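Local coordinates for protein 2-oxoglutarate-dependent dioxygenase tropC (Talaromyces stipitatus, PDB 6XJJ) that acts as an iron- and 2-oxoglutarate-dependent dioxygenase in the biosynthesis of fungal tropolones, at residues His226-Asp234 against Arg303-Arg311; Arg67-Phe75 against Gly295-Arg303. All coordinates share one frame; numbering follows the deposited sequence.

Interaction 1 (His226-Asp234 against Arg303-Arg311)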
loop_
_atom_site.group_PDB
_atom_site.type_symbol
_atom_site.label_atom_id
_atom_site.label_comp_id
_atom_site.label_asym_id
_atom_site.label_seq_id
_atom_site.Cartn_x
_atom_site.Cartn_y
_atom_site.Cartn_z
ATOM N N HIS A 226 11.031 3.476 -6.039
ATOM C CA HIS A 226 11.896 3.361 -7.206
ATOM C C HIS A 226 12.802 2.149 -7.053
ATOM O O HIS A 226 13.463 1.989 -6.022
ATOM C CB HIS A 226 12.757 4.609 -7.396
ATOM C CG HIS A 226 13.701 4.502 -8.549
ATOM N ND1 HIS A 226 14.881 5.210 -8.619
ATOM C CD2 HIS A 226 13.629 3.776 -9.690
ATOM C CE1 HIS A 226 15.504 4.912 -9.744
ATOM N NE2 HIS A 226 14.766 4.042 -10.409
ATOM N N TYR A 227 12.854 1.316 -8.091
ATOM C CA TYR A 227 13.700 0.121 -8.128
ATOM C C TYR A 227 14.653 0.268 -9.309
ATOM O O TYR A 227 14.250 0.076 -10.460
ATOM C CB TYR A 227 12.856 -1.138 -8.286
ATOM C CG TYR A 227 11.849 -1.376 -7.188
ATOM C CD1 TYR A 227 12.238 -1.528 -5.868
ATOM C CD2 TYR A 227 10.491 -1.392 -7.476
ATOM C CE1 TYR A 227 11.301 -1.737 -4.867
ATOM C CE2 TYR A 227 9.549 -1.595 -6.491
ATOM C CZ TYR A 227 9.955 -1.764 -5.187
ATOM O OH TYR A 227 9.004 -1.960 -4.209
ATOM N N ALA A 228 15.910 0.595 -9.042
ATOM C CA ALA A 228 16.880 0.656 -10.125
ATOM C C ALA A 228 17.070 -0.734 -10.732
ATOM O O ALA A 228 17.163 -1.723 -9.993
ATOM C CB ALA A 228 18.219 1.190 -9.623
ATOM N N PRO A 229 17.146 -0.848 -12.056
ATOM C CA PRO A 229 17.259 -2.168 -12.685
ATOM C C PRO A 229 18.684 -2.703 -12.644
ATOM O O PRO A 229 19.652 -1.958 -12.478
ATOM C CB PRO A 229 16.827 -1.901 -14.130
ATOM C CG PRO A 229 17.273 -0.504 -14.376
ATOM C CD PRO A 229 17.125 0.232 -13.061
ATOM N N GLN A 230 18.796 -4.025 -12.815
ATOM C CA GLN A 230 20.088 -4.699 -12.898
ATOM C C GLN A 230 20.025 -5.795 -13.955
ATOM O O GLN A 230 19.048 -6.546 -14.021
ATOM C CB GLN A 230 20.499 -5.315 -11.553
ATOM C CG GLN A 230 20.710 -4.311 -10.426
ATOM C CD GLN A 230 21.081 -4.981 -9.116
ATOM O OE1 GLN A 230 20.849 -6.178 -8.931
ATOM N NE2 GLN A 230 21.631 -4.208 -8.186
ATOM N N GLU A 231 21.078 -5.887 -14.775
ATOM C CA GLU A 231 21.131 -6.934 -15.792
ATOM C C GLU A 231 21.400 -8.296 -15.158
ATOM O O GLU A 231 20.714 -9.281 -15.460
ATOM C CB GLU A 231 22.209 -6.613 -16.832
ATOM C CG GLU A 231 22.006 -5.312 -17.590
ATOM C CD GLU A 231 23.089 -5.083 -18.632
ATOM O OE1 GLU A 231 24.067 -5.859 -18.651
ATOM O OE2 GLU A 231 22.970 -4.130 -19.428
ATOM N N ASN A 232 22.399 -8.371 -14.277
ATOM C CA ASN A 232 22.765 -9.607 -13.588
ATOM C C ASN A 232 22.719 -9.354 -12.089
ATOM O O ASN A 232 23.715 -8.915 -11.490
ATOM C CB ASN A 232 24.140 -10.096 -14.035
ATOM C CG ASN A 232 24.109 -10.692 -15.426
ATOM O OD1 ASN A 232 23.646 -11.819 -15.622
ATOM N ND2 ASN A 232 24.581 -9.930 -16.406
ATOM N N PRO A 233 21.586 -9.608 -11.443
ATOM C CA PRO A 233 21.476 -9.343 -10.009
ATOM C C PRO A 233 21.914 -10.520 -9.153
ATOM O O PRO A 233 21.773 -11.689 -9.514
ATOM C CB PRO A 233 19.976 -9.069 -9.831
ATOM C CG PRO A 233 19.327 -9.913 -10.869
ATOM C CD PRO A 233 20.291 -10.005 -12.029
ATOM N N ASP A 234 22.456 -10.181 -7.999
ATOM C CA ASP A 234 22.791 -11.193 -7.011
ATOM C C ASP A 234 21.506 -11.782 -6.433
ATOM O O ASP A 234 20.650 -11.028 -5.952
ATOM C CB ASP A 234 23.648 -10.568 -5.911
ATOM C CG ASP A 234 24.139 -11.584 -4.899
ATOM O OD1 ASP A 234 23.724 -12.752 -4.972
ATOM O OD2 ASP A 234 24.967 -11.221 -4.041
ATOM N N ARG A 303 7.352 -10.195 -1.541
ATOM C CA ARG A 303 8.644 -9.582 -1.829
ATOM C C ARG A 303 8.643 -9.147 -3.289
ATOM O O ARG A 303 7.706 -9.430 -4.042
ATOM C CB ARG A 303 9.783 -10.560 -1.541
ATOM C CG ARG A 303 9.721 -11.804 -2.404
ATOM C CD ARG A 303 10.808 -12.775 -2.056
ATOM N NE ARG A 303 10.792 -13.941 -2.932
ATOM C CZ ARG A 303 11.585 -14.995 -2.782
ATOM N NH1 ARG A 303 12.454 -15.029 -1.781
ATOM N NH2 ARG A 303 11.502 -16.017 -3.621
ATOM N N VAL A 304 9.715 -8.466 -3.690
ATOM C CA VAL A 304 9.878 -7.987 -5.057
ATOM C C VAL A 304 11.302 -8.326 -5.471
ATOM O O VAL A 304 12.258 -7.748 -4.939
ATOM C CB VAL A 304 9.620 -6.476 -5.183
ATOM C CG1 VAL A 304 9.709 -6.031 -6.640
ATOM C CG2 VAL A 304 8.278 -6.102 -4.582
ATOM N N TYR A 305 11.452 -9.258 -6.411
ATOM C CA TYR A 305 12.784 -9.578 -6.904
ATOM C C TYR A 305 13.241 -8.554 -7.939
ATOM O O TYR A 305 12.454 -7.763 -8.463
ATOM C CB TYR A 305 12.835 -10.989 -7.496
ATOM C CG TYR A 305 11.877 -11.267 -8.633
ATOM C CD1 TYR A 305 12.176 -10.887 -9.936
ATOM C CD2 TYR A 305 10.697 -11.965 -8.412
ATOM C CE1 TYR A 305 11.302 -11.158 -10.981
ATOM C CE2 TYR A 305 9.823 -12.246 -9.447
ATOM C CZ TYR A 305 10.129 -11.841 -10.732
ATOM O OH TYR A 305 9.260 -12.118 -11.767
ATOM N N ILE A 306 14.537 -8.569 -8.218
ATOM C CA ILE A 306 15.151 -7.580 -9.095
ATOM C C ILE A 306 14.992 -8.041 -10.536
ATOM O O ILE A 306 15.048 -9.239 -10.831
ATOM C CB ILE A 306 16.632 -7.366 -8.732
ATOM C CG1 ILE A 306 16.751 -6.890 -7.280
ATOM C CG2 ILE A 306 17.265 -6.334 -9.672
ATOM C CD1 ILE A 306 18.157 -6.880 -6.740
ATOM N N THR A 307 14.779 -7.087 -11.437
ATOM C CA THR A 307 14.611 -7.364 -12.855
ATOM C C THR A 307 15.488 -6.410 -13.651
ATOM O O THR A 307 16.163 -5.536 -13.098
ATOM C CB THR A 307 13.148 -7.216 -13.301
ATOM O OG1 THR A 307 12.704 -5.875 -13.057
ATOM C CG2 THR A 307 12.246 -8.194 -12.562
ATOM N N GLY A 308 15.467 -6.581 -14.971
ATOM C CA GLY A 308 16.189 -5.693 -15.856
ATOM C C GLY A 308 15.453 -4.427 -16.216
ATOM O O GLY A 308 16.076 -3.485 -16.716
ATOM N N GLU A 309 14.148 -4.377 -15.965
ATOM C CA GLU A 309 13.337 -3.223 -16.312
ATOM C C GLU A 309 13.279 -2.269 -15.128
ATOM O O GLU A 309 13.237 -2.698 -13.970
ATOM C CB GLU A 309 11.925 -3.664 -16.701
ATOM C CG GLU A 309 11.892 -4.689 -17.825
ATOM C CD GLU A 309 12.666 -4.239 -19.048
ATOM O OE1 GLU A 309 12.605 -3.035 -19.379
ATOM O OE2 GLU A 309 13.346 -5.085 -19.672
ATOM N N ARG A 310 13.297 -0.972 -15.418
ATOM C CA ARG A 310 13.099 0.012 -14.366
ATOM C C ARG A 310 11.657 -0.059 -13.889
ATOM O O ARG A 310 10.728 -0.203 -14.690
ATOM C CB ARG A 310 13.437 1.416 -14.866
ATOM C CG ARG A 310 13.447 2.483 -13.781
ATOM C CD ARG A 310 13.851 3.848 -14.345
ATOM N NE ARG A 310 15.206 3.826 -14.900
ATOM C CZ ARG A 310 16.318 3.882 -14.170
ATOM N NH1 ARG A 310 16.246 3.940 -12.852
ATOM N NH2 ARG A 310 17.510 3.857 -14.754
ATOM N N ARG A 311 11.475 0.016 -12.573
ATOM C CA ARG A 311 10.181 -0.223 -11.947
ATOM C C ARG A 311 9.862 0.882 -10.950
ATOM O O ARG A 311 10.689 1.223 -10.094
ATOM C CB ARG A 311 10.146 -1.596 -11.254
ATOM C CG ARG A 311 8.862 -1.896 -10.464
ATOM C CD ARG A 311 8.882 -3.306 -9.868
ATOM N NE ARG A 311 7.897 -3.494 -8.798
ATOM C CZ ARG A 311 6.619 -3.826 -8.963
ATOM N NH1 ARG A 311 6.108 -4.022 -10.173
ATOM N NH2 ARG A 311 5.847 -3.963 -7.891
HETATM O O HOH W 1 6.251 -2.862 -4.799
#
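His226 and Arg310 meet through their polar ends: Arg310 NH1 donates to His226 NE2 at 2.9 Å; NH1 lies in the imidazole plane and NE2 in the guanidinium plane, although the bond is bent to 133°. Because Glu140 takes the other ring nitrogen, ND1, both ring nitrogens have partners, an arrangement consistent with a neutral imidazole that accepts at NE2. Pro229 lays its CD over one face of the same guanidinium. Proline suits this extended loop just past the strand, since it has no backbone N-H needing a partner.

The backbones pair antiparallel at Tyr227 and Arg311, where Tyr227 N gives a 3.0 Å bond to Arg311 O and Arg311 N returns a weak one to Tyr227 O. Further out, Gln230 N reaches Thr307 O at 3.0 Å, almost straight at 175°. Ile306 adds apolar packing, its CG2 meeting Pro233 CB at 3.9 Å, while the extended Gln230 chain crosses Ile306 with its OE1 against CD1.

Arg311 is predicted to bind 2-oxoglutarate. With CG trans to its backbone N, its chain runs extended alongside the Tyr227 ring, NE coming 3.4 Å from CE2. A water accepts weakly from Arg311 NH2 and is hydrogen-bonded to Tyr227 OH, while Arg311 NH1 makes weak bonds to Thr258 and Gln254. Tyrosine fits here because its apolar CD2 and CE2 lie along the arginine chain, ring and guanidinium planes only 16° apart, while its hydroxyl reaches the water.

Strand 222-227 is flanked by strands 139-144 and 311-318 in the main sheet, and Val304 and Arg311 both touch Leu261 on strand 261-265.

Interaction 2 (Arg67-Phe75 against Gly295-Arg303). With FE (Fe (III) ion), chain B.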
loop_
_atom_site.group_PDB
_atom_site.type_symbol
_atom_site.label_atom_id
_atom_site.label_comp_id
_atom_site.label_asym_id
_atom_site.label_seq_id
_atom_site.Cartn_x
_atom_site.Cartn_y
_atom_site.Cartn_z
ATOM N N ARG A 67 -13.846 -11.262 0.469
ATOM C CA ARG A 67 -13.623 -12.048 1.681
ATOM C C ARG A 67 -12.843 -13.313 1.353
ATOM O O ARG A 67 -11.992 -13.752 2.135
ATOM C CB ARG A 67 -14.965 -12.431 2.326
ATOM C CG ARG A 67 -15.615 -13.601 1.601
ATOM C CD ARG A 67 -17.058 -13.970 1.943
ATOM N NE ARG A 67 -17.297 -14.331 3.334
ATOM C CZ ARG A 67 -18.394 -14.955 3.756
ATOM N NH1 ARG A 67 -19.306 -15.357 2.883
ATOM N NH2 ARG A 67 -18.556 -15.238 5.039
ATOM N N SER A 68 -13.107 -13.891 0.178
ATOM C CA SER A 68 -12.540 -15.172 -0.215
ATOM C C SER A 68 -11.085 -15.036 -0.652
ATOM O O SER A 68 -10.240 -15.845 -0.260
ATOM C CB SER A 68 -13.396 -15.776 -1.331
ATOM O OG SER A 68 -12.855 -16.991 -1.810
ATOM N N ALA A 69 -10.767 -14.023 -1.458
ATOM C CA ALA A 69 -9.376 -13.801 -1.832
ATOM C C ALA A 69 -8.536 -13.446 -0.612
ATOM O O ALA A 69 -7.386 -13.887 -0.487
ATOM C CB ALA A 69 -9.278 -12.697 -2.884
ATOM N N CYS A 70 -9.099 -12.651 0.304
ATOM C CA CYS A 70 -8.369 -12.267 1.504
ATOM C C CYS A 70 -8.243 -13.413 2.486
ATOM O O CYS A 70 -7.325 -13.411 3.315
ATOM C CB CYS A 70 -9.059 -11.087 2.182
ATOM S SG CYS A 70 -9.086 -9.611 1.148
ATOM N N ASN A 71 -9.139 -14.388 2.416
ATOM C CA ASN A 71 -9.021 -15.522 3.312
ATOM C C ASN A 71 -8.064 -16.574 2.773
ATOM O O ASN A 71 -7.441 -17.302 3.553
ATOM C CB ASN A 71 -10.408 -16.103 3.573
ATOM C CG ASN A 71 -10.369 -17.324 4.441
ATOM O OD1 ASN A 71 -9.558 -18.224 4.238
ATOM N ND2 ASN A 71 -11.136 -17.288 5.518
ATOM N N LYS A 72 -7.923 -16.666 1.457
ATOM C CA LYS A 72 -7.105 -17.700 0.843
ATOM C C LYS A 72 -5.702 -17.204 0.515
ATOM O O LYS A 72 -4.719 -17.844 0.896
ATOM C CB LYS A 72 -7.803 -18.226 -0.420
ATOM C CG LYS A 72 -7.129 -19.402 -1.099
ATOM C CD LYS A 72 -8.021 -19.922 -2.225
ATOM C CE LYS A 72 -7.424 -21.127 -2.930
ATOM N NZ LYS A 72 -8.341 -21.656 -3.983
ATOM N N TYR A 73 -5.584 -16.060 -0.164
ATOM C CA TYR A 73 -4.284 -15.555 -0.579
ATOM C C TYR A 73 -3.814 -14.343 0.211
ATOM O O TYR A 73 -2.622 -14.025 0.170
ATOM C CB TYR A 73 -4.298 -15.175 -2.068
ATOM C CG TYR A 73 -4.749 -16.288 -2.992
ATOM C CD1 TYR A 73 -3.864 -17.261 -3.438
ATOM C CD2 TYR A 73 -6.065 -16.353 -3.430
ATOM C CE1 TYR A 73 -4.284 -18.275 -4.286
ATOM C CE2 TYR A 73 -6.491 -17.354 -4.273
ATOM C CZ TYR A 73 -5.598 -18.313 -4.699
ATOM O OH TYR A 73 -6.030 -19.312 -5.542
ATOM N N GLY A 74 -4.705 -13.650 0.912
ATOM C CA GLY A 74 -4.331 -12.367 1.472
ATOM C C GLY A 74 -4.075 -11.288 0.445
ATOM O O GLY A 74 -3.783 -10.154 0.829
ATOM N N PHE A 75 -4.144 -11.609 -0.849
ATOM C CA PHE A 75 -4.052 -10.619 -1.908
ATOM C C PHE A 75 -5.204 -10.787 -2.885
ATOM O O PHE A 75 -5.733 -11.887 -3.063
ATOM C CB PHE A 75 -2.792 -10.679 -2.791
ATOM C CG PHE A 75 -1.508 -10.219 -2.149
ATOM C CD1 PHE A 75 -1.242 -10.346 -0.796
ATOM C CD2 PHE A 75 -0.635 -9.459 -2.922
ATOM C CE1 PHE A 75 -0.035 -9.869 -0.265
ATOM C CE2 PHE A 75 0.528 -8.957 -2.402
ATOM C CZ PHE A 75 0.831 -9.152 -1.071
ATOM N N GLY A 295 -7.394 -14.523 11.945
ATOM C CA GLY A 295 -6.700 -15.014 10.771
ATOM C C GLY A 295 -7.609 -15.196 9.577
ATOM O O GLY A 295 -7.167 -15.718 8.545
ATOM N N TYR A 296 -8.874 -14.774 9.691
ATOM C CA TYR A 296 -9.841 -14.975 8.618
ATOM C C TYR A 296 -9.440 -14.191 7.376
ATOM O O TYR A 296 -9.580 -14.684 6.249
ATOM C CB TYR A 296 -11.232 -14.577 9.118
ATOM C CG TYR A 296 -12.338 -14.738 8.117
ATOM C CD1 TYR A 296 -12.866 -15.988 7.834
ATOM C CD2 TYR A 296 -12.875 -13.636 7.471
ATOM C CE1 TYR A 296 -13.889 -16.139 6.917
ATOM C CE2 TYR A 296 -13.895 -13.770 6.559
ATOM C CZ TYR A 296 -14.402 -15.026 6.283
ATOM O OH TYR A 296 -15.423 -15.172 5.373
ATOM N N TYR A 297 -8.926 -12.977 7.559
ATOM C CA TYR A 297 -8.238 -12.246 6.502
ATOM C C TYR A 297 -6.740 -12.425 6.738
ATOM O O TYR A 297 -6.218 -12.023 7.783
ATOM C CB TYR A 297 -8.653 -10.773 6.498
ATOM C CG TYR A 297 -10.136 -10.540 6.192
ATOM C CD1 TYR A 297 -10.817 -11.342 5.285
ATOM C CD2 TYR A 297 -10.842 -9.504 6.798
ATOM C CE1 TYR A 297 -12.164 -11.132 5.004
ATOM C CE2 TYR A 297 -12.188 -9.288 6.523
ATOM C CZ TYR A 297 -12.840 -10.103 5.623
ATOM O OH TYR A 297 -14.169 -9.890 5.345
ATOM N N ARG A 298 -6.057 -13.056 5.781
ATOM C CA ARG A 298 -4.663 -13.449 5.960
ATOM C C ARG A 298 -3.688 -12.332 5.593
ATOM O O ARG A 298 -3.848 -11.659 4.571
ATOM C CB ARG A 298 -4.333 -14.679 5.109
ATOM C CG ARG A 298 -4.963 -16.003 5.525
ATOM C CD ARG A 298 -4.307 -17.126 4.693
ATOM N NE ARG A 298 -2.849 -17.100 4.880
ATOM C CZ ARG A 298 -1.944 -16.847 3.928
ATOM N NH1 ARG A 298 -0.662 -16.809 4.239
ATOM N NH2 ARG A 298 -2.292 -16.670 2.662
ATOM N N SER A 299 -2.649 -12.167 6.423
ATOM C CA SER A 299 -1.461 -11.396 6.058
ATOM C C SER A 299 -0.411 -12.360 5.513
ATOM O O SER A 299 0.079 -13.232 6.240
ATOM C CB SER A 299 -0.901 -10.617 7.251
ATOM O OG SER A 299 0.264 -9.894 6.875
ATOM N N ALA A 300 -0.059 -12.195 4.242
ATOM C CA ALA A 300 0.786 -13.132 3.523
ATOM C C ALA A 300 2.150 -12.513 3.246
ATOM O O ALA A 300 2.255 -11.324 2.932
ATOM C CB ALA A 300 0.135 -13.563 2.203
ATOM N N ARG A 301 3.191 -13.325 3.372
ATOM C CA ARG A 301 4.532 -12.901 2.994
ATOM C C ARG A 301 4.599 -12.558 1.509
ATOM O O ARG A 301 3.913 -13.160 0.677
ATOM C CB ARG A 301 5.521 -14.012 3.360
ATOM C CG ARG A 301 5.849 -14.028 4.857
ATOM C CD ARG A 301 6.473 -15.316 5.380
ATOM N NE ARG A 301 7.624 -15.801 4.617
ATOM C CZ ARG A 301 7.716 -17.014 4.068
ATOM N NH1 ARG A 301 6.753 -17.909 4.225
ATOM N NH2 ARG A 301 8.798 -17.353 3.387
ATOM N N HIS A 302 5.406 -11.550 1.186
ATOM C CA HIS A 302 5.583 -11.117 -0.191
ATOM C C HIS A 302 6.899 -10.366 -0.300
ATOM O O HIS A 302 7.488 -9.956 0.706
ATOM C CB HIS A 302 4.413 -10.244 -0.674
ATOM C CG HIS A 302 4.172 -9.017 0.156
ATOM N ND1 HIS A 302 3.491 -9.051 1.354
ATOM C CD2 HIS A 302 4.513 -7.720 -0.044
ATOM C CE1 HIS A 302 3.424 -7.831 1.857
ATOM N NE2 HIS A 302 4.039 -7.003 1.030
ATOM N N ARG A 303 7.352 -10.195 -1.541
ATOM C CA ARG A 303 8.644 -9.582 -1.829
ATOM C C ARG A 303 8.643 -9.147 -3.289
ATOM O O ARG A 303 7.706 -9.430 -4.042
ATOM C CB ARG A 303 9.783 -10.560 -1.541
ATOM C CG ARG A 303 9.721 -11.804 -2.404
ATOM C CD ARG A 303 10.808 -12.775 -2.056
ATOM N NE ARG A 303 10.792 -13.941 -2.932
ATOM C CZ ARG A 303 11.585 -14.995 -2.782
ATOM N NH1 ARG A 303 12.454 -15.029 -1.781
ATOM N NH2 ARG A 303 11.502 -16.017 -3.621
HETATM FE FE FE B . 4.802 -4.650 1.416
#
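An iron ligand here is backed by an aromatic edge: Phe75 points its CZ at one face of His302, 3.6 Å from CG, in a T-shaped pair whose planes stand 64° apart. The rotation of the imidazole is set by two in-plane partners, because ND1 donates to Ala300 O at 3.0 Å while NE2 binds the iron at 2.5 Å. Phenylalanine suits this buried spot, its hydrocarbon edge fitting against the imidazole face with Val263 and Val282 around it. His302 completes, with His243 and Asp245, the two-histidine, one-carboxylate facial triad carried by the double-stranded beta-helix of this oxygenase family.

Away from the metal, the end of helix 56-72 rests on the loop before strand 302-304. Arg298 takes up two carbonyls there: its backbone N bonds to Cys70 O at 2.8 Å, and its chain, bent at chi3 (56°), brings NH2 to 3.2 Å from Lys72 O, above that carbonyl's plane. At Gly74 the positive phi favours glycine, and a CB would run into Arg298 O. Cys70 CB packs 3.6 Å from Tyr297 CD1, and the Tyr297 hydroxyl bonds to Leu196 O in helix 171-204. At the far end Arg67 NE donates to Tyr296 OH at 2.9 Å, and Glu64 pairs with Arg67 NH1.

In the fold
Helix 56-72 comes first in the chain, and its end, with the start of strand 75-79, waits 219 residues for the partner loop that closes interaction 2. Within that long span lies strand 222-227, whose exit at 226-234 opens the shorter 68-residue loop of interaction 1. Residues 295-303 close the first loop before 303-311 close the second, so the two contacts cross. They meet in sequence at Arg303 in strand 302-304, yet their centres lie 26 Å apart. Interaction 2 joins the N-terminal helical region to the metal-bearing strand; interaction 1 ties neighbouring strands and their connecting loops at the predicted 2-oxoglutarate site.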